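Local coordinates for putative enoyl-CoA hydratase/isomerase (Mycobacterium abscessus, PDB 3RSI), which is a putative enoyl-CoA hydratase/isomerase that probably acts as a hydro-lyase in lipid metabolism, at residues L22-L33 with T60-D71; A8-D16 with S34-A44. All coordinates share one frame; numbering follows the deposited sequence.

The two contacts share the beta-alpha-beta unit of strand 19-24, helix 35-50 and strand 56-61, to which strand 11-16 is added antiparallel at the edge; their centres lie about 11 Å apart. Along the chain their segments alternate: 8-16, 22-33, 34-44, then 60-71. Contact 1 pairs strand 19-24 and the loop after it with strand 56-61, the turn after it and the short strand 67-68; contact 2 lays helix 35-50 against strand 11-16. Backbone bonds such as Asn25 N to Glu10 O join the two, and Met37 packs on Arg26. Thr60, Cys67 and Val68 form a parallel ladder with a strand of the second subunit, so the sheet runs on across the interface.

Contact 1 (L22-L33 with T60-D71); sequences LTMNRPHRRNAL and TGAGSAYCVGGD
Met24 lays its methyl CE over the centre of the Tyr66 ring, 3.6 Å from the centroid in a CH-pi contact, with SD farther above the same face. The bend at chi3 (-78°) turns the methyl to the ring, a task suited to a long, flexible, apolar chain. The strands themselves pair in parallel, as the two strands of a beta-alpha-beta unit do: Met24 N donates to Thr60 O at 2.9 Å, and Ala62 N to Met24 O. Thr23 and Thr60 lie side by side on one face of the sheet, pointing the same way; the hydroxyl of Thr60 bonds to Ala108 O of the second subunit.

Asn31, whose amide can donate and accept at once, ties the two loops. Its ND2 meets Ala62 O at 2.9 Å, in the amide plane and on a carbonyl lone pair, with a weak bond to Ala65 O, while OD1 takes Arg26 N at 2.8 Å.

Val68 crosses Arg30 at about a right angle and sets CG1 over the centre of the guanidinium face. Farther along, Asp71 OD2 forms salt bridges with Arg29 NH1 (3.2 Å, a weak hydrogen bond) at the guanidinium edge and, obliquely, with Arg26 NH1 (3.6 Å). Arg26 NH1 is held more firmly by Ala32 O, at 2.8 Å. Strand pairing and the Asn31 amide thus hold the loops together, with the Asp71 network a looser outer tie.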
loop_
_atom_site.group_PDB
_atom_site.type_symbol
_atom_site.label_atom_id
_atom_site.label_comp_id
_atom_site.label_asym_id
_atom_site.label_seq_id
_atom_site.Cartn_x
_atom_site.Cartn_y
_atom_site.Cartn_z
ATOM N N LEU B 22 -5.732 -27.645 -2.864
ATOM C CA LEU B 22 -6.952 -27.478 -3.615
ATOM C C LEU B 22 -6.569 -27.202 -5.057
ATOM O O LEU B 22 -5.768 -26.297 -5.333
ATOM C CB LEU B 22 -7.741 -26.291 -3.065
ATOM C CG LEU B 22 -8.164 -26.359 -1.595
ATOM C CD1 LEU B 22 -8.919 -25.091 -1.219
ATOM C CD2 LEU B 22 -9.028 -27.584 -1.373
ATOM N N THR B 23 -7.138 -27.966 -5.980
ATOM C CA THR B 23 -6.809 -27.797 -7.374
ATOM C C THR B 23 -8.070 -27.543 -8.178
ATOM O O THR B 23 -8.909 -28.434 -8.284
ATOM C CB THR B 23 -6.070 -29.009 -7.942
ATOM O OG1 THR B 23 -4.878 -29.222 -7.190
ATOM C CG2 THR B 23 -5.708 -28.773 -9.415
ATOM N N MET B 24 -8.180 -26.329 -8.725
ATOM C CA MET B 24 -9.267 -25.969 -9.611
ATOM C C MET B 24 -9.077 -26.781 -10.893
ATOM O O MET B 24 -8.013 -26.734 -11.502
ATOM C CB MET B 24 -9.234 -24.473 -9.900
ATOM C CG MET B 24 -9.473 -23.620 -8.684
ATOM S SD MET B 24 -9.209 -21.864 -8.948
ATOM C CE MET B 24 -7.395 -21.820 -8.885
ATOM N N ASN B 25 -10.096 -27.552 -11.258
ATOM C CA ASN B 25 -9.972 -28.613 -12.266
ATOM C C ASN B 25 -11.087 -28.615 -13.316
ATOM O O ASN B 25 -12.019 -29.408 -13.246
ATOM C CB ASN B 25 -9.958 -29.960 -11.549
ATOM C CG ASN B 25 -9.709 -31.122 -12.490
ATOM O OD1 ASN B 25 -8.979 -30.996 -13.475
ATOM N ND2 ASN B 25 -10.330 -32.247 -12.202
ATOM N N ARG B 26 -11.012 -27.689 -14.258
ATOM C CA ARG B 26 -11.883 -27.711 -15.445
ATOM C C ARG B 26 -11.050 -27.329 -16.659
ATOM O O ARG B 26 -11.130 -26.197 -17.157
ATOM C CB ARG B 26 -13.054 -26.735 -15.312
ATOM C CG ARG B 26 -13.975 -26.978 -14.154
ATOM C CD ARG B 26 -15.019 -25.881 -14.108
ATOM N NE ARG B 26 -16.001 -25.991 -15.206
ATOM C CZ ARG B 26 -16.567 -24.953 -15.826
ATOM N NH1 ARG B 26 -16.244 -23.699 -15.512
ATOM N NH2 ARG B 26 -17.463 -25.165 -16.782
ATOM N N PRO B 27 -10.250 -28.273 -17.152
ATOM C CA PRO B 27 -9.277 -27.953 -18.198
ATOM C C PRO B 27 -9.892 -27.377 -19.478
ATOM O O PRO B 27 -9.318 -26.487 -20.087
ATOM C CB PRO B 27 -8.601 -29.297 -18.473
ATOM C CG PRO B 27 -8.799 -30.099 -17.281
ATOM C CD PRO B 27 -10.059 -29.625 -16.611
ATOM N N HIS B 28 -11.068 -27.862 -19.846
ATOM C CA HIS B 28 -11.803 -27.386 -21.011
ATOM C C HIS B 28 -12.191 -25.908 -20.940
ATOM O O HIS B 28 -12.510 -25.318 -21.960
ATOM C CB HIS B 28 -13.043 -28.274 -21.238
ATOM C CG HIS B 28 -13.912 -28.423 -20.033
ATOM N ND1 HIS B 28 -15.104 -27.746 -19.892
ATOM C CD2 HIS B 28 -13.760 -29.159 -18.906
ATOM C CE1 HIS B 28 -15.660 -28.083 -18.740
ATOM N NE2 HIS B 28 -14.858 -28.928 -18.117
ATOM N N ARG B 29 -12.135 -25.313 -19.746
ATOM C CA ARG B 29 -12.384 -23.895 -19.530
ATOM C C ARG B 29 -11.236 -23.228 -18.770
ATOM O O ARG B 29 -11.439 -22.193 -18.134
ATOM C CB ARG B 29 -13.674 -23.708 -18.717
ATOM C CG ARG B 29 -14.970 -24.173 -19.423
ATOM C CD ARG B 29 -15.411 -23.244 -20.515
ATOM N NE ARG B 29 -15.199 -21.834 -20.190
ATOM C CZ ARG B 29 -15.972 -21.090 -19.401
ATOM N NH1 ARG B 29 -17.052 -21.597 -18.816
ATOM N NH2 ARG B 29 -15.659 -19.812 -19.193
ATOM N N ARG B 30 -10.039 -23.813 -18.854
ATOM C CA ARG B 30 -8.875 -23.377 -18.075
ATOM C C ARG B 30 -9.242 -22.973 -16.638
ATOM O O ARG B 30 -8.862 -21.912 -16.132
ATOM C CB ARG B 30 -8.121 -22.281 -18.819
ATOM C CG ARG B 30 -7.364 -22.836 -20.068
ATOM C CD ARG B 30 -6.621 -21.739 -20.832
ATOM N NE ARG B 30 -7.548 -20.686 -21.229
ATOM C CZ ARG B 30 -7.228 -19.426 -21.516
ATOM N NH1 ARG B 30 -5.976 -19.008 -21.477
ATOM N NH2 ARG B 30 -8.193 -18.568 -21.840
ATOM N N ASN B 31 -10.002 -23.862 -16.012
ATOM C CA ASN B 31 -10.303 -23.844 -14.582
ATOM C C ASN B 31 -11.179 -22.672 -14.146
ATOM O O ASN B 31 -11.160 -22.284 -12.980
ATOM C CB ASN B 31 -9.002 -23.935 -13.769
ATOM C CG ASN B 31 -8.134 -25.125 -14.187
ATOM O OD1 ASN B 31 -8.647 -26.187 -14.541
ATOM N ND2 ASN B 31 -6.820 -24.953 -14.124
ATOM N N ALA B 32 -11.963 -22.142 -15.083
ATOM C CA ALA B 32 -12.952 -21.097 -14.790
ATOM C C ALA B 32 -13.885 -21.546 -13.676
ATOM O O ALA B 32 -14.336 -22.699 -13.652
ATOM C CB ALA B 32 -13.775 -20.744 -16.043
ATOM N N LEU B 33 -14.168 -20.628 -12.765
ATOM C CA LEU B 33 -15.134 -20.872 -11.702
ATOM C C LEU B 33 -16.483 -21.291 -12.266
ATOM O O LEU B 33 -16.913 -20.784 -13.272
ATOM C CB LEU B 33 -15.336 -19.607 -10.889
ATOM C CG LEU B 33 -14.114 -19.051 -10.152
ATOM C CD1 LEU B 33 -14.560 -17.849 -9.285
ATOM C CD2 LEU B 33 -13.418 -20.138 -9.312
ATOM N N THR B 60 -4.283 -23.959 -6.278
ATOM C CA THR B 60 -3.634 -24.015 -7.561
ATOM C C THR B 60 -4.627 -24.480 -8.604
ATOM O O THR B 60 -5.751 -24.872 -8.274
ATOM C CB THR B 60 -2.390 -24.953 -7.530
ATOM O OG1 THR B 60 -1.462 -24.562 -8.543
ATOM C CG2 THR B 60 -2.772 -26.431 -7.727
ATOM N N GLY B 61 -4.206 -24.433 -9.866
ATOM C CA GLY B 61 -5.032 -24.867 -10.976
ATOM C C GLY B 61 -4.427 -26.075 -11.669
ATOM O O GLY B 61 -3.214 -26.251 -11.679
ATOM N N ALA B 62 -5.287 -26.895 -12.253
ATOM C CA ALA B 62 -4.858 -28.036 -13.054
ATOM C C ALA B 62 -4.237 -27.599 -14.398
ATOM O O ALA B 62 -4.721 -26.683 -15.071
ATOM C CB ALA B 62 -6.027 -28.992 -13.286
ATOM N N GLY B 63 -3.151 -28.265 -14.765
ATOM C CA GLY B 63 -2.481 -28.014 -16.046
ATOM C C GLY B 63 -1.730 -26.698 -16.050
ATOM O O GLY B 63 -1.097 -26.334 -15.072
ATOM N N SER B 64 -1.826 -25.963 -17.143
ATOM C CA SER B 64 -0.964 -24.796 -17.358
ATOM C C SER B 64 -1.687 -23.463 -17.169
ATOM O O SER B 64 -1.159 -22.419 -17.544
ATOM C CB SER B 64 -0.357 -24.880 -18.758
ATOM O OG SER B 64 -1.383 -25.041 -19.734
ATOM N N ALA B 65 -2.890 -23.519 -16.585
ATOM C CA ALA B 65 -3.680 -22.336 -16.229
ATOM C C ALA B 65 -4.089 -22.414 -14.769
ATOM O O ALA B 65 -4.340 -23.494 -14.247
ATOM C CB ALA B 65 -4.910 -22.239 -17.086
ATOM N N TYR B 66 -4.178 -21.262 -14.112
ATOM C CA TYR B 66 -4.624 -21.218 -12.723
ATOM C C TYR B 66 -6.143 -21.149 -12.710
ATOM O O TYR B 66 -6.795 -22.088 -12.275
ATOM C CB TYR B 66 -3.955 -20.042 -12.004
ATOM C CG TYR B 66 -4.367 -19.776 -10.573
ATOM C CD1 TYR B 66 -3.868 -20.534 -9.531
ATOM C CD2 TYR B 66 -5.189 -18.705 -10.268
ATOM C CE1 TYR B 66 -4.218 -20.265 -8.208
ATOM C CE2 TYR B 66 -5.526 -18.408 -8.967
ATOM C CZ TYR B 66 -5.055 -19.191 -7.938
ATOM O OH TYR B 66 -5.435 -18.880 -6.652
ATOM N N CYS B 67 -6.701 -20.038 -13.182
ATOM C CA CYS B 67 -8.136 -19.855 -13.276
ATOM C C CYS B 67 -8.388 -18.635 -14.147
ATOM O O CYS B 67 -7.969 -17.525 -13.793
ATOM C CB CYS B 67 -8.756 -19.691 -11.874
ATOM S SG CYS B 67 -10.504 -19.243 -11.848
ATOM N N VAL B 68 -9.005 -18.859 -15.307
ATOM C CA VAL B 68 -9.353 -17.790 -16.274
ATOM C C VAL B 68 -10.873 -17.769 -16.142
ATOM O O VAL B 68 -11.648 -18.567 -16.756
ATOM C CB VAL B 68 -8.978 -18.136 -17.694
ATOM C CG1 VAL B 68 -7.531 -18.691 -17.757
ATOM C CG2 VAL B 68 -9.979 -19.124 -18.211
ATOM N N GLY B 69 -11.287 -16.844 -15.334
ATOM C CA GLY B 69 -11.927 -17.273 -14.156
ATOM C C GLY B 69 -13.394 -17.410 -14.100
ATOM O O GLY B 69 -13.861 -18.013 -13.185
ATOM N N GLY B 70 -14.076 -16.925 -15.124
ATOM C CA GLY B 70 -15.426 -16.439 -15.013
ATOM C C GLY B 70 -16.498 -17.448 -14.762
ATOM O O GLY B 70 -16.299 -18.351 -13.978
ATOM N N ASP B 71 -17.658 -17.239 -15.389
ATOM C CA ASP B 71 -18.786 -18.181 -15.317
ATOM C C ASP B 71 -19.500 -18.156 -13.957
ATOM O O ASP B 71 -20.709 -17.906 -13.877
ATOM C CB ASP B 71 -18.292 -19.581 -15.667
ATOM C CG ASP B 71 -19.405 -20.578 -15.846
ATOM O OD1 ASP B 71 -20.573 -20.247 -15.535
ATOM O OD2 ASP B 71 -19.088 -21.708 -16.287
#

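Contact 2 (A8-D16 with S34-A44); sequences ARELLVERD and STNMVSQFAAA
Gln40 reaches from helix 35-50, the connecting helix of the beta-alpha-beta unit, to the start of strand 11-16, where its OE1 accepts Leu11 N at 2.8 Å. The donor lies nearly in line with the side-chain C=O, but the bond is bent at the hydrogen (132°). The amide's other end is used too: NE2 donates to a water 2.7 Å away that also accepts from Glu10 N. Glutamine suits this place because one extended chain offers both an acceptor and a donor to a strand end.

The guanidinium of Arg9 stacks on that amide, planes 10° apart, with Gln40 CD over its centre. Its NE and NH1 both grip Leu11 O, from opposite faces of the carbonyl plane; NE is 2.8 Å away. A second water accepts from Arg9 NH1 and donates to Gln40 O, so the arginine is linked to the helix backbone as well.

Ser34 is the N-cap of the helix. With OG between backbone N and carbonyl carbon (chi1 61°), it accepts Met37 N at 3.1 Å and is placed to donate to Glu10 OE1, though the modelled 2.4 Å is too short to be taken literally. Glu10 OE1 also has a long, weak ion pair with Arg26.

Beyond this polar end, Leu11 presents CD1 to the face of the Phe41 ring, 4.0 Å from its centroid, and CD2 to Ala44 CB at 4.1 Å. The same ring packs on Met24 of the neighbouring strand. Amide, guanidinium and water therefore answer Glu10 N, Leu11 N and Leu11 O, leaving hydrocarbon to fill the interior; a carboxylate near the helix N-terminus would probably be favoured by the helix dipole.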
loop_
_atom_site.group_PDB
_atom_site.type_symbol
_atom_site.label_atom_id
_atom_site.label_comp_id
_atom_site.label_asym_id
_atom_site.label_seq_id
_atom_site.Cartn_x
_atom_site.Cartn_y
_atom_site.Cartn_z
ATOM N N ALA B 8 -11.817 -36.164 -11.632
ATOM C CA ALA B 8 -12.802 -35.455 -12.505
ATOM C C ALA B 8 -13.512 -34.305 -11.786
ATOM O O ALA B 8 -13.995 -33.373 -12.449
ATOM C CB ALA B 8 -13.832 -36.442 -13.062
ATOM N N ARG B 9 -13.594 -34.370 -10.448
ATOM C CA ARG B 9 -14.245 -33.311 -9.636
ATOM C C ARG B 9 -13.711 -31.923 -10.022
ATOM O O ARG B 9 -12.564 -31.804 -10.422
ATOM C CB ARG B 9 -14.018 -33.560 -8.140
ATOM C CG ARG B 9 -15.247 -33.323 -7.282
ATOM C CD ARG B 9 -15.027 -33.752 -5.827
ATOM N NE ARG B 9 -14.370 -32.685 -5.088
ATOM C CZ ARG B 9 -14.905 -31.965 -4.095
ATOM N NH1 ARG B 9 -14.181 -31.005 -3.544
ATOM N NH2 ARG B 9 -16.141 -32.191 -3.641
ATOM N N GLU B 10 -14.542 -30.884 -9.920
ATOM C CA GLU B 10 -14.135 -29.546 -10.384
ATOM C C GLU B 10 -13.182 -28.853 -9.419
ATOM O O GLU B 10 -12.398 -27.974 -9.818
ATOM C CB GLU B 10 -15.352 -28.668 -10.676
ATOM C CG GLU B 10 -16.147 -29.148 -11.874
ATOM C CD GLU B 10 -17.412 -28.371 -12.057
ATOM O OE1 GLU B 10 -17.317 -27.150 -12.249
ATOM O OE2 GLU B 10 -18.500 -28.970 -11.996
ATOM N N LEU B 11 -13.251 -29.247 -8.146
ATOM C CA LEU B 11 -12.218 -28.872 -7.189
ATOM C C LEU B 11 -11.635 -30.127 -6.553
ATOM O O LEU B 11 -12.326 -30.828 -5.789
ATOM C CB LEU B 11 -12.783 -27.931 -6.138
ATOM C CG LEU B 11 -11.808 -27.288 -5.157
ATOM C CD1 LEU B 11 -11.004 -26.192 -5.854
ATOM C CD2 LEU B 11 -12.566 -26.711 -3.938
ATOM N N LEU B 12 -10.380 -30.428 -6.886
ATOM C CA LEU B 12 -9.670 -31.535 -6.263
ATOM C C LEU B 12 -9.188 -31.143 -4.866
ATOM O O LEU B 12 -8.683 -30.046 -4.655
ATOM C CB LEU B 12 -8.490 -31.994 -7.107
ATOM C CG LEU B 12 -8.809 -32.422 -8.540
ATOM C CD1 LEU B 12 -7.514 -32.711 -9.302
ATOM C CD2 LEU B 12 -9.739 -33.626 -8.545
ATOM N N VAL B 13 -9.380 -32.044 -3.913
ATOM C CA VAL B 13 -8.975 -31.809 -2.540
ATOM C C VAL B 13 -8.057 -32.961 -2.128
ATOM O O VAL B 13 -8.472 -34.131 -2.118
ATOM C CB VAL B 13 -10.184 -31.696 -1.598
ATOM C CG1 VAL B 13 -9.721 -31.544 -0.121
ATOM C CG2 VAL B 13 -11.081 -30.532 -2.021
ATOM N N GLU B 14 -6.808 -32.616 -1.826
ATOM C CA GLU B 14 -5.784 -33.576 -1.465
ATOM C C GLU B 14 -5.170 -33.202 -0.110
ATOM O O GLU B 14 -4.741 -32.067 0.102
ATOM C CB GLU B 14 -4.707 -33.600 -2.560
ATOM C CG GLU B 14 -3.333 -34.138 -2.122
ATOM C CD GLU B 14 -2.241 -33.967 -3.162
ATOM O OE1 GLU B 14 -2.544 -33.509 -4.292
ATOM O OE2 GLU B 14 -1.072 -34.305 -2.836
ATOM N N ARG B 15 -5.125 -34.167 0.806
ATOM C CA ARG B 15 -4.526 -33.963 2.135
ATOM C C ARG B 15 -3.129 -34.582 2.165
ATOM O O ARG B 15 -2.989 -35.770 1.892
ATOM C CB ARG B 15 -5.429 -34.606 3.187
ATOM C CG ARG B 15 -4.969 -34.465 4.606
ATOM C CD ARG B 15 -5.247 -33.103 5.198
ATOM N NE ARG B 15 -4.957 -33.101 6.633
ATOM C CZ ARG B 15 -5.853 -33.273 7.601
ATOM N NH1 ARG B 15 -7.136 -33.454 7.330
ATOM N NH2 ARG B 15 -5.463 -33.249 8.870
ATOM N N ASP B 16 -2.109 -33.775 2.469
ATOM C CA ASP B 16 -0.726 -34.235 2.679
ATOM C C ASP B 16 -0.274 -33.845 4.100
ATOM O O ASP B 16 0.353 -32.799 4.306
ATOM C CB ASP B 16 0.213 -33.598 1.636
ATOM C CG ASP B 16 1.682 -34.049 1.783
ATOM O OD1 ASP B 16 1.916 -35.187 2.223
ATOM O OD2 ASP B 16 2.606 -33.260 1.454
ATOM N N SER B 34 -17.128 -22.247 -11.612
ATOM C CA SER B 34 -18.512 -22.608 -11.925
ATOM C C SER B 34 -19.276 -22.637 -10.610
ATOM O O SER B 34 -18.666 -22.658 -9.539
ATOM C CB SER B 34 -18.566 -23.981 -12.568
ATOM O OG SER B 34 -18.048 -24.959 -11.676
ATOM N N THR B 35 -20.605 -22.651 -10.684
ATOM C CA THR B 35 -21.430 -22.715 -9.479
ATOM C C THR B 35 -21.022 -23.935 -8.666
ATOM O O THR B 35 -20.877 -23.861 -7.454
ATOM C CB THR B 35 -22.916 -22.804 -9.831
ATOM O OG1 THR B 35 -23.119 -23.933 -10.687
ATOM C CG2 THR B 35 -23.375 -21.537 -10.549
ATOM N N ASN B 36 -20.801 -25.045 -9.358
ATOM C CA ASN B 36 -20.327 -26.284 -8.761
ATOM C C ASN B 36 -19.016 -26.162 -7.982
ATOM O O ASN B 36 -18.917 -26.610 -6.838
ATOM C CB ASN B 36 -20.106 -27.309 -9.870
ATOM C CG ASN B 36 -20.528 -28.674 -9.486
ATOM O OD1 ASN B 36 -20.231 -29.134 -8.383
ATOM N ND2 ASN B 36 -21.230 -29.360 -10.404
ATOM N N MET B 37 -18.006 -25.607 -8.643
ATOM C CA MET B 37 -16.703 -25.368 -8.043
ATOM C C MET B 37 -16.854 -24.453 -6.831
ATOM O O MET B 37 -16.210 -24.660 -5.813
ATOM C CB MET B 37 -15.731 -24.740 -9.059
ATOM C CG MET B 37 -14.280 -24.797 -8.592
ATOM S SD MET B 37 -13.127 -23.885 -9.584
ATOM C CE MET B 37 -13.329 -24.771 -11.144
ATOM N N VAL B 38 -17.696 -23.435 -6.945
ATOM C CA VAL B 38 -17.867 -22.503 -5.836
ATOM C C VAL B 38 -18.515 -23.196 -4.635
ATOM O O VAL B 38 -18.072 -22.993 -3.507
ATOM C CB VAL B 38 -18.626 -21.216 -6.239
ATOM C CG1 VAL B 38 -18.917 -20.356 -5.001
ATOM C CG2 VAL B 38 -17.821 -20.409 -7.258
ATOM N N SER B 39 -19.530 -24.036 -4.860
ATOM C CA SER B 39 -20.074 -24.879 -3.767
ATOM C C SER B 39 -19.003 -25.775 -3.140
ATOM O O SER B 39 -18.943 -25.928 -1.911
ATOM C CB SER B 39 -21.230 -25.758 -4.249
ATOM O OG SER B 39 -22.261 -24.930 -4.753
ATOM N N GLN B 40 -18.156 -26.363 -3.987
ATOM C CA GLN B 40 -17.095 -27.233 -3.498
ATOM C C GLN B 40 -16.051 -26.417 -2.720
ATOM O O GLN B 40 -15.503 -26.909 -1.734
ATOM C CB GLN B 40 -16.458 -28.012 -4.656
ATOM C CG GLN B 40 -17.399 -29.090 -5.252
ATOM C CD GLN B 40 -16.871 -29.720 -6.533
ATOM O OE1 GLN B 40 -15.801 -29.351 -7.030
ATOM N NE2 GLN B 40 -17.631 -30.683 -7.086
ATOM N N PHE B 41 -15.784 -25.177 -3.157
ATOM C CA PHE B 41 -14.953 -24.248 -2.372
ATOM C C PHE B 41 -15.543 -24.034 -0.949
ATOM O O PHE B 41 -14.834 -24.184 0.070
ATOM C CB PHE B 41 -14.816 -22.888 -3.074
ATOM C CG PHE B 41 -13.592 -22.766 -3.979
ATOM C CD1 PHE B 41 -12.315 -23.050 -3.494
ATOM C CD2 PHE B 41 -13.724 -22.374 -5.292
ATOM C CE1 PHE B 41 -11.203 -22.943 -4.306
ATOM C CE2 PHE B 41 -12.610 -22.266 -6.124
ATOM C CZ PHE B 41 -11.341 -22.540 -5.622
ATOM N N ALA B 42 -16.827 -23.675 -0.888
ATOM C CA ALA B 42 -17.469 -23.411 0.410
ATOM C C ALA B 42 -17.265 -24.591 1.330
ATOM O O ALA B 42 -16.848 -24.429 2.477
ATOM C CB ALA B 42 -18.968 -23.077 0.259
ATOM N N ALA B 43 -17.522 -25.790 0.818
ATOM C CA ALA B 43 -17.326 -27.009 1.594
ATOM C C ALA B 43 -15.864 -27.204 2.042
ATOM O O ALA B 43 -15.602 -27.638 3.178
ATOM C CB ALA B 43 -17.819 -28.236 0.809
ATOM N N ALA B 44 -14.920 -26.904 1.161
ATOM C CA ALA B 44 -13.489 -27.073 1.483
ATOM C C ALA B 44 -13.029 -26.077 2.563
ATOM O O ALA B 44 -12.227 -26.423 3.421
ATOM C CB ALA B 44 -12.603 -26.941 0.202
HETATM O O HOH W 1 -14.960 -29.462 -1.472
HETATM O O HOH W 2 -17.544 -31.852 -9.560
#